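Local coordinates for protein Beta2-bungarotoxin (Bungarus multicinctus, PDB 1BUN) that forms the Kunitz-type chain of a snake neurotoxin and, disulfide-linked to a phospholipase A2 partner, is thought to direct that enzyme to its nerve-terminal target, at residues 1-7 and 55-60; 16-22 and 34-40; 21-25 and 45-50. One frame throughout, in Å; residues are numbered along the deposited sequence.

Overall arrangement
Contacts 1 and 2 lie at the surface on opposite sides of the chain's centre, their own centres 21 Å apart, whereas contact 3 is partly buried and close to the middle. Contacts 2 and 3 share Arg21 and Ala22: strand 20-26 pairs with strand 31-37 in one and with the 45-50 loop in the other. Contact 1 instead ties the N-terminal segment to the end of helix 50-57, and it meets contact 3 at Tyr25, which reaches Glu59. The chemistry follows position. Contacts 1 and 2 each hold a disulfide together with arginine side chains, while contact 3 relies on a backbone bridge, a phenylalanine ring and a buried asparagine amide.

Contact 1 of 3, residues 1-7 and 55-60; sequences RKRHPDC and CECLEY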
loop_
_atom_site.group_PDB
_atom_site.type_symbol
_atom_site.label_atom_id
_atom_site.label_comp_id
_atom_site.label_asym_id
_atom_site.label_seq_id
_atom_site.Cartn_x
_atom_site.Cartn_y
_atom_site.Cartn_z
ATOM N N ARG B 1 1.488 -4.535 3.046
ATOM C CA ARG B 1 2.975 -4.598 3.048
ATOM C C ARG B 1 3.459 -5.512 4.172
ATOM O O ARG B 1 2.725 -5.789 5.118
ATOM C CB ARG B 1 3.582 -3.187 3.179
ATOM C CG ARG B 1 2.949 -2.334 4.250
ATOM C CD ARG B 1 3.641 -1.007 4.431
ATOM N NE ARG B 1 4.039 -0.852 5.827
ATOM C CZ ARG B 1 3.695 0.158 6.622
ATOM N NH1 ARG B 1 2.936 1.154 6.165
ATOM N NH2 ARG B 1 4.097 0.145 7.894
ATOM N N LYS B 2 4.685 -6.007 4.036
ATOM C CA LYS B 2 5.276 -6.884 5.033
ATOM C C LYS B 2 6.476 -6.191 5.655
ATOM O O LYS B 2 6.969 -5.187 5.124
ATOM C CB LYS B 2 5.692 -8.208 4.388
ATOM C CG LYS B 2 4.506 -9.068 3.980
ATOM C CD LYS B 2 4.887 -10.290 3.148
ATOM C CE LYS B 2 5.112 -9.977 1.672
ATOM N NZ LYS B 2 6.447 -9.371 1.442
ATOM N N ARG B 3 6.922 -6.709 6.797
ATOM C CA ARG B 3 8.072 -6.149 7.505
ATOM C C ARG B 3 9.350 -6.487 6.775
ATOM O O ARG B 3 9.472 -7.585 6.253
ATOM C CB ARG B 3 8.146 -6.701 8.912
ATOM C CG ARG B 3 8.897 -5.799 9.804
ATOM C CD ARG B 3 9.016 -6.382 11.152
ATOM N NE ARG B 3 9.753 -5.495 12.038
ATOM C CZ ARG B 3 10.873 -5.827 12.662
ATOM N NH1 ARG B 3 11.414 -7.033 12.489
ATOM N NH2 ARG B 3 11.384 -4.991 13.547
ATOM N N HIS B 4 10.298 -5.556 6.713
ATOM C CA HIS B 4 11.541 -5.843 6.003
ATOM C C HIS B 4 12.252 -7.019 6.663
ATOM O O HIS B 4 12.437 -7.052 7.877
ATOM C CB HIS B 4 12.464 -4.624 5.964
ATOM C CG HIS B 4 13.571 -4.751 4.963
ATOM N ND1 HIS B 4 14.700 -5.476 5.241
ATOM C CD2 HIS B 4 13.578 -4.403 3.650
ATOM C CE1 HIS B 4 15.359 -5.568 4.099
ATOM N NE2 HIS B 4 14.720 -4.938 3.111
ATOM N N PRO B 5 12.620 -8.026 5.878
ATOM C CA PRO B 5 13.304 -9.181 6.448
ATOM C C PRO B 5 14.655 -8.934 7.116
ATOM O O PRO B 5 15.133 -9.797 7.852
ATOM C CB PRO B 5 13.437 -10.116 5.246
ATOM C CG PRO B 5 13.436 -9.182 4.075
ATOM C CD PRO B 5 12.336 -8.244 4.455
ATOM N N ASP B 6 15.263 -7.771 6.918
ATOM C CA ASP B 6 16.578 -7.534 7.520
ATOM C C ASP B 6 16.603 -6.591 8.715
ATOM O O ASP B 6 17.649 -6.364 9.319
ATOM C CB ASP B 6 17.558 -7.069 6.442
ATOM C CG ASP B 6 17.743 -8.110 5.338
ATOM O OD1 ASP B 6 17.877 -9.312 5.681
ATOM O OD2 ASP B 6 17.758 -7.747 4.134
ATOM N N CYS B 7 15.434 -6.125 9.119
ATOM C CA CYS B 7 15.297 -5.179 10.219
ATOM C C CYS B 7 16.014 -5.472 11.536
ATOM O O CYS B 7 16.195 -4.568 12.359
ATOM C CB CYS B 7 13.810 -4.913 10.484
ATOM S SG CYS B 7 13.010 -4.062 9.097
ATOM N N CYS B 55 8.621 2.818 8.932
ATOM C CA CYS B 55 7.696 2.232 7.981
ATOM C C CYS B 55 8.005 0.780 7.681
ATOM O O CYS B 55 7.109 -0.061 7.682
ATOM C CB CYS B 55 7.762 3.008 6.677
ATOM S SG CYS B 55 6.419 2.590 5.539
ATOM N N GLU B 56 9.283 0.501 7.434
ATOM C CA GLU B 56 9.739 -0.829 7.072
ATOM C C GLU B 56 10.004 -1.777 8.220
ATOM O O GLU B 56 9.909 -2.996 8.037
ATOM C CB GLU B 56 11.032 -0.738 6.248
ATOM C CG GLU B 56 10.914 -0.161 4.872
ATOM C CD GLU B 56 10.681 -1.216 3.821
ATOM O OE1 GLU B 56 9.763 -2.044 3.984
ATOM O OE2 GLU B 56 11.401 -1.208 2.808
ATOM N N CYS B 57 10.312 -1.227 9.394
ATOM C CA CYS B 57 10.697 -2.049 10.535
ATOM C C CYS B 57 9.972 -1.965 11.850
ATOM O O CYS B 57 10.170 -2.838 12.703
ATOM C CB CYS B 57 12.173 -1.821 10.859
ATOM S SG CYS B 57 13.293 -2.109 9.485
ATOM N N LEU B 58 9.220 -0.905 12.077
ATOM C CA LEU B 58 8.540 -0.795 13.354
ATOM C C LEU B 58 7.658 -2.015 13.619
ATOM O O LEU B 58 6.927 -2.476 12.746
ATOM C CB LEU B 58 7.782 0.531 13.473
ATOM C CG LEU B 58 8.149 1.394 14.695
ATOM C CD1 LEU B 58 9.622 1.352 14.985
ATOM C CD2 LEU B 58 7.718 2.822 14.463
ATOM N N GLU B 59 7.875 -2.622 14.782
ATOM C CA GLU B 59 7.143 -3.809 15.213
ATOM C C GLU B 59 5.789 -3.439 15.804
ATOM O O GLU B 59 5.716 -2.709 16.792
ATOM C CB GLU B 59 7.961 -4.563 16.258
ATOM C CG GLU B 59 9.365 -4.922 15.803
ATOM C CD GLU B 59 10.186 -5.554 16.912
ATOM O OE1 GLU B 59 9.667 -6.491 17.559
ATOM O OE2 GLU B 59 11.331 -5.097 17.157
ATOM N N TYR B 60 4.722 -3.937 15.197
ATOM C CA TYR B 60 3.379 -3.650 15.675
ATOM C C TYR B 60 2.984 -4.543 16.849
ATOM O O TYR B 60 2.092 -5.388 16.733
ATOM C CB TYR B 60 2.364 -3.759 14.526
ATOM C CG TYR B 60 2.408 -2.588 13.555
ATOM C CD1 TYR B 60 2.464 -1.283 14.022
ATOM C CD2 TYR B 60 2.371 -2.788 12.181
ATOM C CE1 TYR B 60 2.477 -0.208 13.152
ATOM C CE2 TYR B 60 2.383 -1.715 11.303
ATOM C CZ TYR B 60 2.435 -0.426 11.800
ATOM O OH TYR B 60 2.437 0.656 10.948
HETATM O O HOH W 1 6.169 -2.376 6.438
#
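His4 and Glu56 bring their CA atoms to 5.4 Å, and His4 N donates to Glu56 O over 2.9 Å in a nearly linear bond (178° at the hydrogen). The irregular segment 1-7 thereby satisfies a carbonyl in the last turn of the helix. A type I turn from His4 to Cys7 then delivers the Cys7 SG to the Cys57 SG, 2.0 Å away, in a disulfide with a left-handed chi3 of -72°. Arg3 supplies the main side-chain grip. With CG opposite the backbone N (chi1 -157°) and the chain extended as far as NE, its guanidinium reaches Cys57 O side-on: NE lies 2.8 Å and NH2 2.6 Å from that one oxygen. NH2 approaches in the carbonyl plane and NE from above it, both with bent N-H geometry. Cys7 CB covers one face of this guanidinium and Glu59 CG the other. Glu59 OE2 is 3.6 Å from Arg3 NH2, a long ion pair well out of the guanidinium plane, and no N-H points at the carboxylate oxygen. Glu59 OE2 is hydrogen-bonded to Tyr25 OH, and Arg3 NH1 has its own salt bridge, to Asp8. At the far end, the Arg1 guanidinium is centred over Cys55 SG, which stands 3.8 Å above its plane. A water 2.7 Å from Arg1 NE accepts from it and donates to both Lys2 O and Cys55 O, joining the two backbones. Cys55 SG is itself disulfide-bonded to the partner chain, so this corner belongs to the subunit interface. Tyr25 packs against Arg3, Cys7 and Cys57, so the Cys7-Cys57 disulfide, one of the three of the Kunitz fold, pins the N-terminal segment to the end of helix 50-57, against strand 20-26.

Contact 2 of 3, residues 16-22 and 34-40; sequences CQTVVRA and QFRYGGC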
loop_
_atom_site.group_PDB
_atom_site.type_symbol
_atom_site.label_atom_id
_atom_site.label_comp_id
_atom_site.label_asym_id
_atom_site.label_seq_id
_atom_site.Cartn_x
_atom_site.Cartn_y
_atom_site.Cartn_z
ATOM N N CYS B 16 32.491 0.706 0.932
ATOM C CA CYS B 16 32.552 0.363 -0.476
ATOM C C CYS B 16 32.278 1.614 -1.267
ATOM O O CYS B 16 32.154 1.560 -2.462
ATOM C CB CYS B 16 31.527 -0.707 -0.842
ATOM S SG CYS B 16 31.701 -2.256 0.099
ATOM N N GLN B 17 32.219 2.758 -0.609
ATOM C CA GLN B 17 31.945 4.017 -1.290
ATOM C C GLN B 17 32.156 5.119 -0.268
ATOM O O GLN B 17 32.544 4.837 0.861
ATOM C CB GLN B 17 30.490 4.020 -1.688
ATOM C CG GLN B 17 30.197 4.430 -3.075
ATOM C CD GLN B 17 28.710 4.541 -3.273
ATOM O OE1 GLN B 17 28.213 5.540 -3.803
ATOM N NE2 GLN B 17 27.976 3.539 -2.802
ATOM N N THR B 18 31.914 6.369 -0.653
ATOM C CA THR B 18 32.062 7.467 0.298
ATOM C C THR B 18 30.872 7.249 1.204
ATOM O O THR B 18 29.829 6.776 0.745
ATOM C CB THR B 18 31.953 8.858 -0.352
ATOM O OG1 THR B 18 30.932 8.832 -1.341
ATOM C CG2 THR B 18 33.265 9.270 -0.998
ATOM N N VAL B 19 31.053 7.543 2.485
ATOM C CA VAL B 19 30.040 7.345 3.496
ATOM C C VAL B 19 28.887 8.309 3.402
ATOM O O VAL B 19 29.062 9.469 3.030
ATOM C CB VAL B 19 30.670 7.435 4.874
ATOM C CG1 VAL B 19 29.600 7.456 5.968
ATOM C CG2 VAL B 19 31.617 6.255 5.059
ATOM N N VAL B 20 27.704 7.813 3.746
ATOM C CA VAL B 20 26.488 8.607 3.729
ATOM C C VAL B 20 25.714 8.319 5.028
ATOM O O VAL B 20 25.950 7.311 5.705
ATOM C CB VAL B 20 25.636 8.266 2.472
ATOM C CG1 VAL B 20 24.988 6.899 2.623
ATOM C CG2 VAL B 20 24.606 9.347 2.218
ATOM N N ARG B 21 24.863 9.244 5.430
ATOM C CA ARG B 21 24.076 9.052 6.643
ATOM C C ARG B 21 22.759 8.323 6.342
ATOM O O ARG B 21 21.976 8.741 5.479
ATOM C CB ARG B 21 23.786 10.394 7.293
ATOM C CG ARG B 21 25.052 11.224 7.496
ATOM C CD ARG B 21 24.925 12.571 6.791
ATOM N NE ARG B 21 24.712 12.402 5.357
ATOM C CZ ARG B 21 25.640 12.653 4.440
ATOM N NH1 ARG B 21 26.845 13.088 4.814
ATOM N NH2 ARG B 21 25.356 12.484 3.154
ATOM N N ALA B 22 22.549 7.203 7.013
ATOM C CA ALA B 22 21.343 6.457 6.808
ATOM C C ALA B 22 20.860 5.965 8.188
ATOM O O ALA B 22 21.486 6.248 9.211
ATOM C CB ALA B 22 21.593 5.304 5.821
ATOM N N GLN B 34 20.426 6.741 13.505
ATOM C CA GLN B 34 21.358 7.171 12.455
ATOM C C GLN B 34 22.732 6.480 12.554
ATOM O O GLN B 34 23.234 6.243 13.661
ATOM C CB GLN B 34 21.550 8.685 12.509
ATOM C CG GLN B 34 22.361 9.271 11.327
ATOM C CD GLN B 34 22.376 10.816 11.311
ATOM O OE1 GLN B 34 22.896 11.440 10.366
ATOM N NE2 GLN B 34 21.814 11.434 12.361
ATOM N N PHE B 35 23.314 6.129 11.403
ATOM C CA PHE B 35 24.633 5.487 11.356
ATOM C C PHE B 35 25.391 5.855 10.078
ATOM O O PHE B 35 24.822 6.463 9.161
ATOM C CB PHE B 35 24.542 3.963 11.531
ATOM C CG PHE B 35 24.182 3.204 10.283
ATOM C CD1 PHE B 35 22.987 3.419 9.629
ATOM C CD2 PHE B 35 25.024 2.232 9.789
ATOM C CE1 PHE B 35 22.640 2.663 8.495
ATOM C CE2 PHE B 35 24.674 1.479 8.656
ATOM C CZ PHE B 35 23.488 1.697 8.017
ATOM N N ARG B 36 26.693 5.558 10.049
ATOM C CA ARG B 36 27.515 5.866 8.885
ATOM C C ARG B 36 27.414 4.686 7.925
ATOM O O ARG B 36 28.002 3.639 8.173
ATOM C CB ARG B 36 28.977 6.095 9.307
ATOM C CG ARG B 36 29.230 7.333 10.184
ATOM C CD ARG B 36 30.735 7.558 10.458
ATOM N NE ARG B 36 31.294 8.604 9.588
ATOM C CZ ARG B 36 32.321 8.429 8.751
ATOM N NH1 ARG B 36 32.939 7.258 8.662
ATOM N NH2 ARG B 36 32.666 9.394 7.916
ATOM N N TYR B 37 26.599 4.818 6.886
ATOM C CA TYR B 37 26.422 3.739 5.893
ATOM C C TYR B 37 27.491 3.858 4.790
ATOM O O TYR B 37 27.651 4.935 4.193
ATOM C CB TYR B 37 25.020 3.809 5.258
ATOM C CG TYR B 37 24.775 2.727 4.236
ATOM C CD1 TYR B 37 24.886 1.382 4.588
ATOM C CD2 TYR B 37 24.479 3.036 2.912
ATOM C CE1 TYR B 37 24.724 0.374 3.657
ATOM C CE2 TYR B 37 24.306 2.022 1.960
ATOM C CZ TYR B 37 24.439 0.700 2.352
ATOM O OH TYR B 37 24.342 -0.317 1.440
ATOM N N GLY B 38 28.172 2.752 4.483
ATOM C CA GLY B 38 29.220 2.772 3.485
ATOM C C GLY B 38 28.907 2.247 2.101
ATOM O O GLY B 38 29.814 2.121 1.287
ATOM N N GLY B 39 27.657 1.903 1.818
ATOM C CA GLY B 39 27.320 1.419 0.482
ATOM C C GLY B 39 27.674 -0.007 0.048
ATOM O O GLY B 39 27.621 -0.318 -1.147
ATOM N N CYS B 40 27.995 -0.883 0.996
ATOM C CA CYS B 40 28.354 -2.268 0.684
ATOM C C CYS B 40 27.152 -3.190 0.575
ATOM O O CYS B 40 27.285 -4.354 0.176
ATOM C CB CYS B 40 29.287 -2.805 1.751
ATOM S SG CYS B 40 30.806 -1.826 1.860
#
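Ala22 is paired with Phe35 by two antiparallel backbone bonds, Ala22 N to Phe35 O at 3.2 Å and Phe35 N to Ala22 O at 2.9 Å. Its methyl lies on the same sheet face as Phe35 and Tyr37, with Ala22 CB 3.8 Å from Tyr37 CB. Because Phe35 CG stands between its own N and carbonyl carbon (chi1 81°), the ring is brought back alongside Ala22, and Phe35 CD1 comes within 3.2 Å of Ala22 O. Val20 and Tyr37 form the next hydrogen-bonded pair. Val20 CG1 meets the edge of the Tyr37 ring in its plane, while Gly39 N lies over the centre of one ring face; His46 also stacks on this ring. Strands 20-26 and 31-37 make the twisted hairpin of the Kunitz fold, their short segments here running at 142° to each other, and residues 16-19 probably correspond to part of the protease-binding loop of inhibitory relatives. Val19, next to the Val20-Tyr37 pair, crosses Arg36 at about a right angle. Val19 CG1 lies over the centre of the Arg36 guanidinium, 4.0 Å above its plane, and packs as well on Arg36 CB, while Val19 CA makes a C-H contact with Tyr37 O. Farther along, Cys16 N donates to Gly38 O over 3.0 Å. Cys16 closes the loop through its disulfide, SG to Cys40 SG at 2.0 Å, with a right-handed chi3 of 108°; Asp12 and Lys14 pack on Cys40.

Contact 3 of 3, residues 21-25 and 45-50; sequences RAFYY and NHFKSD
Phe23 meets the 45-50 loop from backbone to ring. Its N and O exchange hydrogen bonds with Phe47, Phe23 N to Phe47 O at 3.0 Å and Phe47 N to Phe23 O at 2.7 Å, a single antiparallel bridge. From there Phe23 CB passes Phe47 O, and CG, set beside the backbone N (chi1 -51°), lies 3.7 Å from Asp50 N. Phe23 CD1 touches Ser49 CA at 3.4 Å, while CD2 approaches Asp50 N and CA. CE1 meets Ser49 CA and Lys48 O, which lies near the ring plane at its edge; CE2 reaches Asp50 CB. At the tip, CZ is 3.9 Å from Asp50 N, and that amide stands 3.5 Å above the ring centre, so one ring face is turned to the first amide of helix 50-57, just after its N-cap Ser49. Beyond the bridge, the buried Asn45 amide imitates a further pair: OD1 accepts from Tyr25 N at 2.7 Å and ND2 donates to Tyr25 O at 3.2 Å, both on lone pairs in the carbonyl planes. Asn45 ND2 also donates to Lys9 O. The single Phe23-Phe47 bridge, continued by the Asn45 amide, lays an extended segment beside the hairpin, as in pancreatic trypsin inhibitor and other Kunitz domains.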
loop_
_atom_site.group_PDB
_atom_site.type_symbol
_atom_site.label_atom_id
_atom_site.label_comp_id
_atom_site.label_asym_id
_atom_site.label_seq_id
_atom_site.Cartn_x
_atom_site.Cartn_y
_atom_site.Cartn_z
ATOM N N ARG B 21 24.863 9.244 5.430
ATOM C CA ARG B 21 24.076 9.052 6.643
ATOM C C ARG B 21 22.759 8.323 6.342
ATOM O O ARG B 21 21.976 8.741 5.479
ATOM C CB ARG B 21 23.786 10.394 7.293
ATOM C CG ARG B 21 25.052 11.224 7.496
ATOM C CD ARG B 21 24.925 12.571 6.791
ATOM N NE ARG B 21 24.712 12.402 5.357
ATOM C CZ ARG B 21 25.640 12.653 4.440
ATOM N NH1 ARG B 21 26.845 13.088 4.814
ATOM N NH2 ARG B 21 25.356 12.484 3.154
ATOM N N ALA B 22 22.549 7.203 7.013
ATOM C CA ALA B 22 21.343 6.457 6.808
ATOM C C ALA B 22 20.860 5.965 8.188
ATOM O O ALA B 22 21.486 6.248 9.211
ATOM C CB ALA B 22 21.593 5.304 5.821
ATOM N N PHE B 23 19.687 5.347 8.233
ATOM C CA PHE B 23 19.169 4.852 9.495
ATOM C C PHE B 23 18.969 3.398 9.314
ATOM O O PHE B 23 18.779 2.922 8.189
ATOM C CB PHE B 23 17.846 5.490 9.866
ATOM C CG PHE B 23 17.860 6.986 9.794
ATOM C CD1 PHE B 23 17.989 7.630 8.583
ATOM C CD2 PHE B 23 17.755 7.737 10.928
ATOM C CE1 PHE B 23 18.016 8.998 8.518
ATOM C CE2 PHE B 23 17.780 9.096 10.856
ATOM C CZ PHE B 23 17.911 9.730 9.644
ATOM N N TYR B 24 19.098 2.694 10.423
ATOM C CA TYR B 24 18.943 1.272 10.461
ATOM C C TYR B 24 18.072 0.999 11.659
ATOM O O TYR B 24 17.952 1.855 12.541
ATOM C CB TYR B 24 20.297 0.637 10.663
ATOM C CG TYR B 24 20.896 0.844 12.023
ATOM C CD1 TYR B 24 21.578 2.009 12.351
ATOM C CD2 TYR B 24 20.897 -0.184 12.937
ATOM C CE1 TYR B 24 22.259 2.108 13.555
ATOM C CE2 TYR B 24 21.556 -0.096 14.119
ATOM C CZ TYR B 24 22.242 1.036 14.429
ATOM O OH TYR B 24 22.976 1.011 15.596
ATOM N N TYR B 25 17.476 -0.180 11.722
ATOM C CA TYR B 25 16.625 -0.487 12.852
ATOM C C TYR B 25 17.401 -1.190 13.948
ATOM O O TYR B 25 18.186 -2.103 13.679
ATOM C CB TYR B 25 15.423 -1.341 12.413
ATOM C CG TYR B 25 14.451 -1.634 13.531
ATOM C CD1 TYR B 25 13.682 -0.622 14.097
ATOM C CD2 TYR B 25 14.333 -2.917 14.048
ATOM C CE1 TYR B 25 12.817 -0.882 15.158
ATOM C CE2 TYR B 25 13.482 -3.180 15.096
ATOM C CZ TYR B 25 12.730 -2.165 15.643
ATOM O OH TYR B 25 11.865 -2.463 16.665
ATOM N N ASN B 45 19.239 -3.368 5.919
ATOM C CA ASN B 45 18.858 -2.614 7.113
ATOM C C ASN B 45 19.629 -1.308 7.029
ATOM O O ASN B 45 20.726 -1.162 7.595
ATOM C CB ASN B 45 19.223 -3.378 8.402
ATOM C CG ASN B 45 18.643 -2.736 9.658
ATOM O OD1 ASN B 45 18.017 -1.679 9.590
ATOM N ND2 ASN B 45 18.849 -3.361 10.804
ATOM N N HIS B 46 19.146 -0.445 6.144
ATOM C CA HIS B 46 19.712 0.881 5.911
ATOM C C HIS B 46 18.712 1.634 5.042
ATOM O O HIS B 46 18.406 1.225 3.917
ATOM C CB HIS B 46 21.105 0.809 5.252
ATOM C CG HIS B 46 21.124 0.139 3.911
ATOM N ND1 HIS B 46 20.768 0.754 2.730
ATOM C CD2 HIS B 46 21.515 -1.115 3.564
ATOM C CE1 HIS B 46 20.949 -0.121 1.735
ATOM N NE2 HIS B 46 21.404 -1.273 2.195
ATOM N N PHE B 47 18.188 2.736 5.547
ATOM C CA PHE B 47 17.200 3.464 4.767
ATOM C C PHE B 47 17.529 4.958 4.730
ATOM O O PHE B 47 18.071 5.485 5.693
ATOM C CB PHE B 47 15.779 3.198 5.353
ATOM C CG PHE B 47 15.543 1.755 5.765
ATOM C CD1 PHE B 47 15.991 1.286 6.993
ATOM C CD2 PHE B 47 14.958 0.859 4.898
ATOM C CE1 PHE B 47 15.869 -0.062 7.352
ATOM C CE2 PHE B 47 14.832 -0.503 5.250
ATOM C CZ PHE B 47 15.293 -0.956 6.484
ATOM N N LYS B 48 17.187 5.630 3.633
ATOM C CA LYS B 48 17.446 7.060 3.480
ATOM C C LYS B 48 16.953 7.875 4.655
ATOM O O LYS B 48 17.490 8.936 4.912
ATOM C CB LYS B 48 16.743 7.656 2.263
ATOM C CG LYS B 48 16.625 6.812 1.007
ATOM C CD LYS B 48 15.610 7.478 0.045
ATOM C CE LYS B 48 15.282 6.586 -1.165
ATOM N NZ LYS B 48 14.449 5.404 -0.807
ATOM N N SER B 49 15.893 7.443 5.326
ATOM C CA SER B 49 15.386 8.223 6.444
ATOM C C SER B 49 14.644 7.466 7.527
ATOM O O SER B 49 14.284 6.306 7.352
ATOM C CB SER B 49 14.519 9.373 5.932
ATOM O OG SER B 49 13.358 8.905 5.270
ATOM N N ASP B 50 14.472 8.131 8.666
ATOM C CA ASP B 50 13.770 7.600 9.838
ATOM C C ASP B 50 12.361 7.116 9.471
ATOM O O ASP B 50 11.991 5.983 9.754
ATOM C CB ASP B 50 13.662 8.701 10.911
ATOM C CG ASP B 50 13.340 8.154 12.301
ATOM O OD1 ASP B 50 13.678 6.993 12.590
ATOM O OD2 ASP B 50 12.752 8.881 13.127
HETATM O O HOH W 2 19.771 10.276 4.696
#